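Local coordinates for protein putative transcriptional regulator (TetR/AcrR family) (PDB 3KNW) that probably binds DNA through a predicted helix-turn-helix motif, as a putative transcriptional regulator of the TetR/AcrR family, at residues S86-L91 / S195-L200; K137-R142 / V168-Y173; I149-G154 / V160-L165. All blocks are in the same frame, centred on the assembly; numbering follows the deposited sequence.

Interaction 1 of 3, residues S86-L91 / S195-L200; sequences SARDKL and STKMML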
ATOM      1  N   SER A  86       9.858 -25.002 -13.262  1.00 14.96           N
ATOM      2  CA  SER A  86       8.740 -25.138 -12.347  1.00 13.55           C
ATOM      3  C   SER A  86       7.742 -23.977 -12.374  1.00 12.32           C
ATOM      4  O   SER A  86       8.097 -22.864 -12.717  1.00 12.34           O
ATOM      5  CB  SER A  86       9.274 -25.167 -10.918  1.00 13.32           C
ATOM      6  OG  SER A  86       9.283 -26.458 -10.428  1.00 12.76           O
ATOM      7  N   ALA A  87       6.504 -24.264 -11.962  1.00 10.60           N
ATOM      8  CA  ALA A  87       5.548 -23.224 -11.621  1.00  9.37           C
ATOM      9  C   ALA A  87       6.131 -22.466 -10.420  1.00  8.24           C
ATOM     10  O   ALA A  87       6.124 -21.237 -10.393  1.00  7.50           O
ATOM     11  CB  ALA A  87       4.135 -23.833 -11.287  1.00  8.46           C
ATOM     12  N   ARG A  88       6.653 -23.211  -9.452  1.00  6.97           N
ATOM     13  CA  ARG A  88       7.175 -22.624  -8.248  1.00  7.65           C
ATOM     14  C   ARG A  88       8.304 -21.633  -8.503  1.00  8.19           C
ATOM     15  O   ARG A  88       8.289 -20.489  -7.989  1.00  8.77           O
ATOM     16  CB  ARG A  88       7.669 -23.701  -7.331  1.00  7.90           C
ATOM     17  CG  ARG A  88       8.487 -23.138  -6.207  1.00 11.14           C
ATOM     18  CD  ARG A  88       8.547 -24.143  -5.110  1.00 12.73           C
ATOM     19  NE  ARG A  88       9.202 -23.594  -3.943  1.00 14.29           N
ATOM     20  CZ  ARG A  88       8.922 -23.955  -2.700  1.00 13.94           C
ATOM     21  NH1 ARG A  88       7.992 -24.875  -2.460  1.00 14.56           N
ATOM     22  NH2 ARG A  88       9.568 -23.386  -1.690  1.00 14.77           N
ATOM     23  N   ASP A  89       9.275 -22.061  -9.290  1.00  7.88           N
ATOM     24  CA  ASP A  89      10.399 -21.220  -9.614  1.00  8.27           C
ATOM     25  C   ASP A  89       9.933 -20.089 -10.479  1.00  7.53           C
ATOM     26  O   ASP A  89      10.493 -19.007 -10.404  1.00  8.29           O
ATOM     27  CB  ASP A  89      11.573 -22.032 -10.265  1.00  8.35           C
ATOM     28  CG  ASP A  89      12.251 -22.995  -9.261  1.00 10.69           C
ATOM     29  OD1 ASP A  89      11.768 -23.133  -8.098  1.00 13.73           O
ATOM     30  OD2 ASP A  89      13.245 -23.639  -9.621  1.00 13.99           O
ATOM     31  N   LYS A  90       8.925 -20.293 -11.307  1.00  6.78           N
ATOM     32  CA  LYS A  90       8.467 -19.162 -12.115  1.00  6.70           C
ATOM     33  C   LYS A  90       7.915 -18.046 -11.223  1.00  6.95           C
ATOM     34  O   LYS A  90       8.072 -16.844 -11.513  1.00  6.91           O
ATOM     35  CB  LYS A  90       7.394 -19.608 -13.095  1.00  7.25           C
ATOM     36  CG  LYS A  90       7.928 -20.130 -14.452  1.00  6.16           C
ATOM     37  CD  LYS A  90       6.780 -20.565 -15.316  1.00  5.03           C
ATOM     38  CE  LYS A  90       7.136 -21.782 -16.228  1.00  7.60           C
ATOM     39  NZ  LYS A  90       5.911 -22.558 -16.553  1.00  6.95           N
ATOM     40  N   LEU A  91       7.266 -18.476 -10.134  1.00  6.71           N
ATOM     41  CA  LEU A  91       6.570 -17.599  -9.210  1.00  6.10           C
ATOM     42  C   LEU A  91       7.589 -16.927  -8.287  1.00  6.32           C
ATOM     43  O   LEU A  91       7.439 -15.767  -7.925  1.00  6.15           O
ATOM     44  CB  LEU A  91       5.541 -18.394  -8.386  1.00  4.96           C
ATOM     45  CG  LEU A  91       4.747 -17.560  -7.375  1.00  4.25           C
ATOM     46  CD1 LEU A  91       4.232 -16.320  -7.977  1.00  2.00           C
ATOM     47  CD2 LEU A  91       3.628 -18.327  -6.849  1.00  3.70           C
ATOM     48  N   SER A 195       9.267 -15.593   3.577  1.00 12.80           N
ATOM     49  CA  SER A 195       7.965 -16.094   3.930  1.00 12.41           C
ATOM     50  C   SER A 195       7.174 -16.803   2.823  1.00 12.51           C
ATOM     51  O   SER A 195       6.494 -17.786   3.113  1.00 10.68           O
ATOM     52  CB  SER A 195       7.154 -14.952   4.537  1.00 13.03           C
ATOM     53  OG  SER A 195       7.466 -14.928   5.927  1.00 13.70           O
ATOM     54  N   THR A 196       7.255 -16.316   1.589  1.00 13.40           N
ATOM     55  CA  THR A 196       6.613 -16.966   0.475  1.00 16.05           C
ATOM     56  C   THR A 196       7.076 -18.457   0.322  1.00 19.01           C
ATOM     57  O   THR A 196       6.322 -19.297  -0.197  1.00 19.10           O
ATOM     58  CB  THR A 196       6.896 -16.219  -0.859  1.00 17.08           C
ATOM     59  OG1 THR A 196       6.551 -14.832  -0.732  1.00 15.17           O
ATOM     60  CG2 THR A 196       6.104 -16.852  -2.032  1.00 16.01           C
ATOM     61  N   LYS A 197       8.281 -18.789   0.816  1.00 20.74           N
ATOM     62  CA  LYS A 197       8.775 -20.151   0.745  1.00 22.14           C
ATOM     63  C   LYS A 197       8.075 -21.083   1.751  1.00 23.25           C
ATOM     64  O   LYS A 197       7.605 -22.142   1.358  1.00 24.89           O
ATOM     65  CB  LYS A 197      10.300 -20.207   0.927  1.00 22.42           C
ATOM     66  CG  LYS A 197      11.110 -19.525  -0.201  1.00 24.00           C
ATOM     67  CD  LYS A 197      12.587 -19.983  -0.131  1.00 25.99           C
ATOM     68  CE  LYS A 197      13.561 -18.907  -0.568  1.00 26.74           C
ATOM     69  NZ  LYS A 197      15.004 -19.221  -0.153  1.00 26.24           N
HETATM   70  N   MSE A 198       8.027 -20.736   3.030  1.00 23.21           N
HETATM   71  CA  MSE A 198       7.119 -21.429   3.959  1.00 23.55           C
HETATM   72  C   MSE A 198       5.731 -21.674   3.342  1.00 22.99           C
HETATM   73  O   MSE A 198       5.224 -22.782   3.323  1.00 23.49           O
HETATM   74  CB  MSE A 198       6.911 -20.605   5.257  1.00 24.49           C
HETATM   75  CG  MSE A 198       8.173 -19.908   5.837  1.00 26.77           C
HETATM   76 SE   MSE A 198       8.087 -19.419   7.774  0.70 30.44          SE
HETATM   77  CE  MSE A 198       9.900 -19.968   8.299  1.00 28.54           C
HETATM   78  N   MSE A 199       5.109 -20.632   2.823  1.00 22.89           N
HETATM   79  CA  MSE A 199       3.749 -20.757   2.335  1.00 23.11           C
HETATM   80  C   MSE A 199       3.623 -21.745   1.153  1.00 23.24           C
HETATM   81  O   MSE A 199       2.626 -22.411   1.034  1.00 23.17           O
HETATM   82  CB  MSE A 199       3.218 -19.390   1.916  1.00 23.49           C
HETATM   83  CG  MSE A 199       3.143 -18.419   3.061  1.00 23.83           C
HETATM   84 SE   MSE A 199       2.411 -16.733   2.549  0.70 21.73          SE
HETATM   85  CE  MSE A 199       2.412 -15.990   4.301  1.00 18.46           C
ATOM     86  N   LEU A 200       4.617 -21.854   0.289  1.00 23.05           N
ATOM     87  CA  LEU A 200       4.518 -22.821  -0.821  1.00 23.04           C
ATOM     88  C   LEU A 200       4.720 -24.283  -0.378  1.00 24.54           C
ATOM     89  O   LEU A 200       4.109 -25.200  -0.957  1.00 24.84           O
ATOM     90  CB  LEU A 200       5.446 -22.442  -1.981  1.00 22.18           C
ATOM     91  CG  LEU A 200       5.160 -21.045  -2.556  1.00 18.79           C
ATOM     92  CD1 LEU A 200       6.175 -20.666  -3.641  1.00 17.75           C
ATOM     93  CD2 LEU A 200       3.757 -21.017  -3.181  1.00 19.84           C
TER

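Interaction 2 of 3, residues K137-R142 / V168-Y173; sequences KRLIAR and VIYQMY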
ATOM      1  N   LYS A 137      -6.794  -7.333 -10.961  1.00  7.11           N
ATOM      2  CA  LYS A 137      -7.553  -8.612 -10.938  1.00  8.56           C
ATOM      3  C   LYS A 137      -6.963  -9.667 -11.901  1.00  8.37           C
ATOM      4  O   LYS A 137      -6.932 -10.842 -11.605  1.00  8.31           O
ATOM      5  CB  LYS A 137      -9.020  -8.405 -11.297  1.00  9.14           C
ATOM      6  CG  LYS A 137      -9.855  -7.622 -10.319  1.00 12.26           C
ATOM      7  CD  LYS A 137     -10.170  -8.374  -9.043  1.00 15.39           C
ATOM      8  CE  LYS A 137     -11.588  -7.971  -8.498  1.00 17.84           C
ATOM      9  NZ  LYS A 137     -11.941  -6.473  -8.692  1.00 15.79           N
ATOM     10  N   ARG A 138      -6.487  -9.240 -13.053  1.00  9.63           N
ATOM     11  CA  ARG A 138      -5.873 -10.183 -13.955  1.00 11.84           C
ATOM     12  C   ARG A 138      -4.544 -10.776 -13.451  1.00 12.08           C
ATOM     13  O   ARG A 138      -4.288 -11.976 -13.632  1.00 12.43           O
ATOM     14  CB  ARG A 138      -5.674  -9.545 -15.307  1.00 12.42           C
ATOM     15  CG  ARG A 138      -6.880  -9.690 -16.207  1.00 15.54           C
ATOM     16  CD  ARG A 138      -6.442  -9.426 -17.623  1.00 19.54           C
ATOM     17  NE  ARG A 138      -6.218  -8.014 -17.925  1.00 21.99           N
ATOM     18  CZ  ARG A 138      -5.363  -7.570 -18.863  1.00 25.80           C
ATOM     19  NH1 ARG A 138      -5.250  -6.261 -19.097  1.00 24.33           N
ATOM     20  NH2 ARG A 138      -4.586  -8.421 -19.561  1.00 26.62           N
ATOM     21  N   LEU A 139      -3.714  -9.934 -12.835  1.00 11.51           N
ATOM     22  CA  LEU A 139      -2.467 -10.367 -12.274  1.00 11.89           C
ATOM     23  C   LEU A 139      -2.703 -11.368 -11.176  1.00 11.88           C
ATOM     24  O   LEU A 139      -2.129 -12.436 -11.173  1.00 13.49           O
ATOM     25  CB  LEU A 139      -1.666  -9.177 -11.811  1.00 12.76           C
ATOM     26  CG  LEU A 139      -0.343  -9.529 -11.159  1.00 15.08           C
ATOM     27  CD1 LEU A 139       0.577 -10.234 -12.133  1.00 14.79           C
ATOM     28  CD2 LEU A 139       0.295  -8.287 -10.579  1.00 13.45           C
ATOM     29  N   ILE A 140      -3.627 -11.129 -10.291  1.00 12.77           N
ATOM     30  CA  ILE A 140      -3.849 -12.111  -9.220  1.00 13.28           C
ATOM     31  C   ILE A 140      -4.266 -13.461  -9.853  1.00 14.87           C
ATOM     32  O   ILE A 140      -3.878 -14.518  -9.399  1.00 16.35           O
ATOM     33  CB  ILE A 140      -4.884 -11.586  -8.203  1.00 13.25           C
ATOM     34  CG1 ILE A 140      -4.276 -10.383  -7.427  1.00 15.11           C
ATOM     35  CG2 ILE A 140      -5.316 -12.664  -7.260  1.00  6.74           C
ATOM     36  CD1 ILE A 140      -5.303  -9.657  -6.452  1.00 13.55           C
ATOM     37  N   ALA A 141      -5.025 -13.400 -10.927  1.00 15.57           N
ATOM     38  CA  ALA A 141      -5.561 -14.579 -11.580  1.00 16.60           C
ATOM     39  C   ALA A 141      -4.465 -15.349 -12.351  1.00 17.17           C
ATOM     40  O   ALA A 141      -4.440 -16.552 -12.314  1.00 17.59           O
ATOM     41  CB  ALA A 141      -6.768 -14.185 -12.522  1.00 14.13           C
ATOM     42  N   ARG A 142      -3.547 -14.656 -13.021  1.00 18.99           N
ATOM     43  CA  ARG A 142      -2.327 -15.311 -13.538  1.00 19.47           C
ATOM     44  C   ARG A 142      -1.537 -15.967 -12.394  1.00 19.12           C
ATOM     45  O   ARG A 142      -1.153 -17.092 -12.513  1.00 19.63           O
ATOM     46  CB  ARG A 142      -1.391 -14.321 -14.245  1.00 20.54           C
ATOM     47  CG  ARG A 142      -1.904 -13.665 -15.496  1.00 22.07           C
ATOM     48  CD  ARG A 142      -1.896 -14.594 -16.642  1.00 26.50           C
ATOM     49  NE  ARG A 142      -0.574 -14.869 -17.242  1.00 29.72           N
ATOM     50  CZ  ARG A 142       0.120 -14.013 -18.004  1.00 28.68           C
ATOM     51  NH1 ARG A 142       1.284 -14.387 -18.517  1.00 26.96           N
ATOM     52  NH2 ARG A 142      -0.334 -12.783 -18.231  1.00 29.21           N
ATOM     53  N   VAL A 168      -3.220 -13.766  -0.827  1.00 10.88           N
ATOM     54  CA  VAL A 168      -2.380 -13.648   0.268  1.00 11.44           C
ATOM     55  C   VAL A 168      -1.006 -13.162  -0.170  1.00 10.86           C
ATOM     56  O   VAL A 168      -0.469 -12.164   0.339  1.00  9.21           O
ATOM     57  CB  VAL A 168      -2.182 -14.978   0.926  1.00 12.65           C
ATOM     58  CG1 VAL A 168      -1.002 -14.813   1.919  1.00 14.12           C
ATOM     59  CG2 VAL A 168      -3.470 -15.400   1.581  1.00 11.27           C
ATOM     60  N   ILE A 169      -0.437 -13.866  -1.128  1.00 10.45           N
ATOM     61  CA  ILE A 169       0.888 -13.497  -1.588  1.00 11.05           C
ATOM     62  C   ILE A 169       0.881 -12.061  -2.147  1.00 10.87           C
ATOM     63  O   ILE A 169       1.701 -11.191  -1.716  1.00 11.38           O
ATOM     64  CB  ILE A 169       1.407 -14.479  -2.617  1.00 11.20           C
ATOM     65  CG1 ILE A 169       1.729 -15.793  -1.961  1.00 12.84           C
ATOM     66  CG2 ILE A 169       2.636 -13.954  -3.301  1.00 12.57           C
ATOM     67  CD1 ILE A 169       2.022 -16.869  -2.979  1.00 14.78           C
ATOM     68  N   TYR A 170      -0.078 -11.771  -3.019  1.00  9.69           N
ATOM     69  CA  TYR A 170      -0.080 -10.449  -3.605  1.00 10.90           C
ATOM     70  C   TYR A 170      -0.346  -9.326  -2.561  1.00 10.10           C
ATOM     71  O   TYR A 170       0.253  -8.264  -2.619  1.00 10.17           O
ATOM     72  CB  TYR A 170      -1.029 -10.371  -4.787  1.00 10.45           C
ATOM     73  CG  TYR A 170      -0.906  -9.088  -5.550  1.00 13.50           C
ATOM     74  CD1 TYR A 170       0.045  -8.926  -6.533  1.00 15.43           C
ATOM     75  CD2 TYR A 170      -1.760  -8.043  -5.317  1.00 17.21           C
ATOM     76  CE1 TYR A 170       0.137  -7.735  -7.275  1.00 15.34           C
ATOM     77  CE2 TYR A 170      -1.662  -6.852  -6.059  1.00 18.95           C
ATOM     78  CZ  TYR A 170      -0.734  -6.728  -7.047  1.00 15.54           C
ATOM     79  OH  TYR A 170      -0.639  -5.552  -7.754  1.00 19.84           O
ATOM     80  N   GLN A 171      -1.191  -9.590  -1.588  1.00  9.88           N
ATOM     81  CA  GLN A 171      -1.466  -8.606  -0.571  1.00  9.77           C
ATOM     82  C   GLN A 171      -0.247  -8.355   0.277  1.00  9.80           C
ATOM     83  O   GLN A 171       0.054  -7.225   0.531  1.00 11.30           O
ATOM     84  CB  GLN A 171      -2.599  -9.058   0.314  1.00  9.66           C
ATOM     85  CG  GLN A 171      -3.946  -8.833  -0.330  1.00  9.42           C
ATOM     86  CD  GLN A 171      -5.082  -9.460   0.418  1.00  7.41           C
ATOM     87  OE1 GLN A 171      -6.169  -9.575  -0.092  1.00  7.29           O
ATOM     88  NE2 GLN A 171      -4.835  -9.863   1.617  1.00  9.04           N
HETATM   89  N   MSE A 172       0.456  -9.401   0.693  1.00  9.59           N
HETATM   90  CA  MSE A 172       1.672  -9.290   1.505  1.00  8.30           C
HETATM   91  C   MSE A 172       2.753  -8.587   0.794  1.00  9.63           C
HETATM   92  O   MSE A 172       3.437  -7.764   1.401  1.00 10.35           O
HETATM   93  CB  MSE A 172       2.164 -10.651   1.951  1.00  8.38           C
HETATM   94  CG  MSE A 172       3.537 -10.670   2.681  1.00  8.76           C
HETATM   95 SE   MSE A 172       3.917 -12.524   3.132  0.70  3.64          SE
HETATM   96  CE  MSE A 172       4.549 -13.142   1.466  1.00  6.72           C
ATOM     97  N   TYR A 173       2.898  -8.794  -0.520  1.00  9.89           N
ATOM     98  CA  TYR A 173       3.933  -8.024  -1.231  1.00  8.02           C
ATOM     99  C   TYR A 173       3.621  -6.566  -1.361  1.00  8.15           C
ATOM    100  O   TYR A 173       4.498  -5.740  -1.161  1.00  8.18           O
ATOM    101  CB  TYR A 173       4.285  -8.632  -2.583  1.00  8.57           C
ATOM    102  CG  TYR A 173       5.260  -9.766  -2.410  1.00  8.62           C
ATOM    103  CD1 TYR A 173       4.865 -10.992  -1.849  1.00  9.68           C
ATOM    104  CD2 TYR A 173       6.586  -9.631  -2.761  1.00 11.70           C
ATOM    105  CE1 TYR A 173       5.739 -12.054  -1.717  1.00  7.03           C
ATOM    106  CE2 TYR A 173       7.474 -10.724  -2.610  1.00 10.51           C
ATOM    107  CZ  TYR A 173       7.041 -11.900  -2.068  1.00  8.96           C
ATOM    108  OH  TYR A 173       7.944 -12.943  -1.903  1.00 13.65           O
TER

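Interaction 3 of 3, residues I149-G154 / V160-L165; sequences IGQQEG and VVPDVL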
ATOM      1  N   ILE A 149      -1.116 -24.838 -11.595  1.00 20.51           N
ATOM      2  CA  ILE A 149      -0.112 -25.595 -12.326  1.00 19.64           C
ATOM      3  C   ILE A 149       0.957 -26.137 -11.368  1.00 19.60           C
ATOM      4  O   ILE A 149       1.300 -27.294 -11.446  1.00 21.90           O
ATOM      5  CB  ILE A 149       0.513 -24.811 -13.496  1.00 19.60           C
ATOM      6  CG1 ILE A 149      -0.521 -24.539 -14.607  1.00 19.24           C
ATOM      7  CG2 ILE A 149       1.632 -25.611 -14.138  1.00 18.42           C
ATOM      8  CD1 ILE A 149      -0.145 -23.347 -15.546  1.00 18.71           C
ATOM      9  N   GLY A 150       1.435 -25.373 -10.419  1.00 19.23           N
ATOM     10  CA  GLY A 150       2.463 -25.882  -9.516  1.00 19.25           C
ATOM     11  C   GLY A 150       2.001 -26.957  -8.552  1.00 19.28           C
ATOM     12  O   GLY A 150       2.764 -27.811  -8.113  1.00 19.36           O
ATOM     13  N   GLN A 151       0.748 -26.898  -8.185  1.00 19.63           N
ATOM     14  CA  GLN A 151       0.213 -27.892  -7.299  1.00 20.15           C
ATOM     15  C   GLN A 151      -0.059 -29.190  -8.071  1.00 20.15           C
ATOM     16  O   GLN A 151       0.094 -30.265  -7.510  1.00 19.60           O
ATOM     17  CB  GLN A 151      -1.063 -27.355  -6.627  1.00 20.52           C
ATOM     18  CG  GLN A 151      -0.767 -26.368  -5.479  1.00 20.46           C
ATOM     19  CD  GLN A 151      -2.004 -25.685  -4.950  1.00 21.12           C
ATOM     20  OE1 GLN A 151      -2.253 -25.634  -3.737  1.00 22.26           O
ATOM     21  NE2 GLN A 151      -2.778 -25.139  -5.847  1.00 23.79           N
ATOM     22  N   GLN A 152      -0.472 -29.078  -9.340  1.00 20.22           N
ATOM     23  CA  GLN A 152      -0.677 -30.251 -10.204  1.00 20.85           C
ATOM     24  C   GLN A 152       0.630 -31.054 -10.275  1.00 20.36           C
ATOM     25  O   GLN A 152       0.588 -32.253 -10.088  1.00 19.74           O
ATOM     26  CB  GLN A 152      -1.033 -29.878 -11.658  1.00 21.35           C
ATOM     27  CG  GLN A 152      -2.438 -29.399 -11.981  1.00 23.30           C
ATOM     28  CD  GLN A 152      -2.516 -28.747 -13.405  1.00 26.59           C
ATOM     29  OE1 GLN A 152      -1.722 -29.105 -14.337  1.00 25.99           O
ATOM     30  NE2 GLN A 152      -3.464 -27.781 -13.568  1.00 24.12           N
ATOM     31  N   GLU A 153       1.766 -30.381 -10.542  1.00 20.13           N
ATOM     32  CA  GLU A 153       3.080 -31.056 -10.701  1.00 19.75           C
ATOM     33  C   GLU A 153       3.730 -31.451  -9.394  1.00 18.95           C
ATOM     34  O   GLU A 153       4.695 -32.168  -9.403  1.00 19.50           O
ATOM     35  CB  GLU A 153       4.148 -30.161 -11.313  1.00 19.93           C
ATOM     36  CG  GLU A 153       3.843 -29.315 -12.493  1.00 21.15           C
ATOM     37  CD  GLU A 153       4.738 -28.050 -12.481  1.00 25.30           C
ATOM     38  OE1 GLU A 153       5.149 -27.581 -11.365  1.00 22.29           O
ATOM     39  OE2 GLU A 153       5.027 -27.524 -13.595  1.00 25.80           O
ATOM     40  N   GLY A 154       3.294 -30.929  -8.273  1.00 18.65           N
ATOM     41  CA  GLY A 154       3.974 -31.261  -7.027  1.00 18.28           C
ATOM     42  C   GLY A 154       5.121 -30.329  -6.682  1.00 18.08           C
ATOM     43  O   GLY A 154       5.852 -30.548  -5.717  1.00 18.53           O
ATOM     44  N   VAL A 160      -3.512 -25.025   0.184  1.00 19.51           N
ATOM     45  CA  VAL A 160      -4.316 -23.827   0.183  1.00 16.97           C
ATOM     46  C   VAL A 160      -4.710 -23.571  -1.235  1.00 17.30           C
ATOM     47  O   VAL A 160      -3.937 -23.663  -2.181  1.00 17.83           O
ATOM     48  CB  VAL A 160      -3.565 -22.614   0.779  1.00 17.92           C
ATOM     49  CG1 VAL A 160      -4.430 -21.283   0.606  1.00 15.21           C
ATOM     50  CG2 VAL A 160      -3.161 -22.869   2.291  1.00 12.40           C
ATOM     51  N   VAL A 161      -5.954 -23.249  -1.391  1.00 16.71           N
ATOM     52  CA  VAL A 161      -6.531 -23.133  -2.708  1.00 16.28           C
ATOM     53  C   VAL A 161      -5.884 -21.973  -3.483  1.00 14.43           C
ATOM     54  O   VAL A 161      -5.631 -20.960  -2.939  1.00 13.20           O
ATOM     55  CB  VAL A 161      -8.090 -22.973  -2.494  1.00 16.91           C
ATOM     56  CG1 VAL A 161      -8.651 -21.815  -3.272  1.00 16.22           C
ATOM     57  CG2 VAL A 161      -8.720 -24.294  -2.794  1.00 16.83           C
ATOM     58  N   PRO A 162      -5.625 -22.138  -4.777  1.00 14.22           N
ATOM     59  CA  PRO A 162      -4.927 -21.128  -5.517  1.00 14.27           C
ATOM     60  C   PRO A 162      -5.452 -19.753  -5.488  1.00 15.42           C
ATOM     61  O   PRO A 162      -4.666 -18.800  -5.580  1.00 17.10           O
ATOM     62  CB  PRO A 162      -5.008 -21.623  -6.957  1.00 14.09           C
ATOM     63  CG  PRO A 162      -5.213 -22.983  -6.885  1.00 12.92           C
ATOM     64  CD  PRO A 162      -5.725 -23.375  -5.550  1.00 13.80           C
ATOM     65  N   ASP A 163      -6.758 -19.600  -5.415  1.00 16.49           N
ATOM     66  CA  ASP A 163      -7.350 -18.291  -5.516  1.00 17.25           C
ATOM     67  C   ASP A 163      -7.138 -17.526  -4.197  1.00 16.41           C
ATOM     68  O   ASP A 163      -7.076 -16.285  -4.198  1.00 17.93           O
ATOM     69  CB  ASP A 163      -8.808 -18.430  -5.954  1.00 18.43           C
ATOM     70  CG  ASP A 163      -8.930 -19.191  -7.294  1.00 27.03           C
ATOM     71  OD1 ASP A 163      -9.044 -18.440  -8.327  1.00 28.95           O
ATOM     72  OD2 ASP A 163      -8.789 -20.527  -7.307  1.00 31.83           O
ATOM     73  N   VAL A 164      -7.024 -18.255  -3.080  1.00 14.46           N
ATOM     74  CA  VAL A 164      -6.697 -17.672  -1.780  1.00 12.54           C
ATOM     75  C   VAL A 164      -5.211 -17.364  -1.747  1.00 13.12           C
ATOM     76  O   VAL A 164      -4.774 -16.292  -1.346  1.00 14.87           O
ATOM     77  CB  VAL A 164      -7.161 -18.620  -0.602  1.00 12.29           C
ATOM     78  CG1 VAL A 164      -6.675 -18.155   0.758  1.00  9.97           C
ATOM     79  CG2 VAL A 164      -8.665 -18.709  -0.586  1.00  8.13           C
ATOM     80  N   LEU A 165      -4.381 -18.264  -2.232  1.00 13.23           N
ATOM     81  CA  LEU A 165      -2.955 -18.071  -1.968  1.00 13.04           C
ATOM     82  C   LEU A 165      -2.453 -16.894  -2.815  1.00 12.22           C
ATOM     83  O   LEU A 165      -1.644 -16.112  -2.371  1.00 12.98           O
ATOM     84  CB  LEU A 165      -2.205 -19.353  -2.202  1.00 12.65           C
ATOM     85  CG  LEU A 165      -0.748 -19.427  -1.814  1.00 15.65           C
ATOM     86  CD1 LEU A 165      -0.497 -19.080  -0.356  1.00 13.27           C
ATOM     87  CD2 LEU A 165      -0.259 -20.851  -2.110  1.00 14.62           C
TER

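Interaction 1 of 3, residues S86-L91 / S195-L200
Arg-88 reaches across from the first turn of helix 87-100 and lays its guanidinium against Leu-200, at the end of helix 187-200. The tight part sets an aliphatic carbon against a flat cation: Leu-200 CB sits over a face of the guanidinium, offset toward its rim, 3.6 Å from Arg-88 NH1 and 3.9 Å from Arg-88 CZ. An extended arginine makes this possible. Its CG stands opposite the backbone N (chi1 168°), and from CG to NE the chain runs nearly straight, carrying the head over a gap where the nearest CA pair, Arg-88 and Leu-200, is 7.9 Å apart.

Toward Lys-197 the fit is looser. Arg-88 NH2 is 3.8 Å from Lys-197 O, approaching obliquely, while the lysine amine leads away from the contact on an exposed residue. Arg-88 NH1 also forms a salt bridge with Asp-201, just past the segment, which probably helps to fix the guanidinium where Leu-200 packs on it.

Around this partly buried contact lies the helical C-terminal domain: Leu-200 also touches Met-92 on helix 87-100, Leu-91 packs on Ile-147 of helix 126-153, and Met-199 rests on helix 162-183.

Interaction 2 of 3, residues K137-R142 / V168-Y173
Tyr-170 on helix 162-183 points toward helix 126-153, where Leu-139 and Ile-140, neighbours in sequence, receive its ring. The two backbones come close here: the CA atoms of Ile-140 and Tyr-170 are 7.0 Å apart. The ring is sent across by a first torsion that places CG opposite the backbone N (chi1 -171°).

Following the tyrosine outward, CB already lies beside Ile-140 CG1, at 4.2 Å. At CG the same isoleucine methylene is still the neighbour. The ring then divides its contacts. On one flank Tyr-170 CD2 meets Ile-140 twice, with CG1 at 4.0 Å and the CD1 methyl at 4.1 Å. On the other flank Tyr-170 CD1 is 4.1 Å from Leu-139 CD2, and one atom further out the spacing tightens, Tyr-170 CE1 standing only 3.4 Å from that methyl. Beyond it, CZ and then the hydroxyl oxygen OH remain beside the same carbon, OH at 4.0 Å from Leu-139 CD2. A single leucine methyl therefore runs with the outer part of the ring, while the isoleucine takes its base.

Both aliphatic chains cross the tyrosine at about a right angle, and both approach the ring obliquely. The chemistry is entirely apolar across the two segments.

More partners complete the surroundings of the ring: Val-136 and Met-143, one turn to each side on helix 126-153, and Trp-98 from helix 87-100. Leu-139 touches Leu-77 of helix 58-81 and Tyr-94 of helix 87-100, whereas Ile-140 meets Tyr-183 of the second subunit. The contact thus joins two helices of the all-helical TetR-type C-terminal domain; Gln-171 packs on Met-172 of the second subunit, consistent with this domain's dimerising role in the family.

Interaction 3 of 3, residues I149-G154 / V160-L165
Gln-151 and Pro-162 face each other with their CA atoms 8.7 Å apart, where helix 126-153 ends and the chain turns back into helix 162-183. Two successive helices of the all-helical TetR-type C-terminal domain are joined here by a short loop. Gly-154 leaves the first helix with a positive phi of 89°, a backbone conformation readily taken up by glycine. Val-161 holds the N-cap position of the second helix, and Pro-162 opens it.

Gln-151 is the side chain that spans the gap between the two helices. Its CG lies beside the backbone N, opposite the carbonyl carbon (chi1 -78°), and the chain continues extended, bringing the terminal amide to the start of the next helix. There the amide is flanked by two different surfaces, although which of its ends is nitrogen is doubtful. The atom modelled as OE1 lies 3.0 Å from Val-160 O, and the other end lies against the Pro-162 ring. The nitrogen and oxygen of this amide are probably exchanged in the deposited coordinates; with them swapped, the approach to Val-160 O may be a hydrogen bond. Val-160 takes part mainly through that backbone oxygen, its own side chain remaining further off.

The loop between the helices adds cover, with Ile-156 and Thr-158 touching Gln-151. Pro-162 also packs on Arg-148, a turn earlier along the first helix. Behind the proline the new helix is already set: Leu-165 N donates to Val-161 O at 3.1 Å.

In the fold
All three contacts belong to the helical C-terminal domain, but at different depths. Interactions 1 and 2 are partly buried, about 19 Å and 10 Å from the chain centre (between centres); only interaction 3, about 22 Å out, is a surface contact, of an amide with a carbonyl and a proline. Interaction 2 is purely apolar. It and interaction 3 both join helices 126-153 and 162-183, one well along their length, the other at their connecting turn. Interaction 1 joins helices 87-100 and 187-200 instead, and mixes a charged head with a leucine. It touches both others: Thr-196 OG1 and Tyr-173 OH of interaction 2 form a probable hydrogen bond, and Ala-87 CB packs on Gly-150 CA of interaction 3.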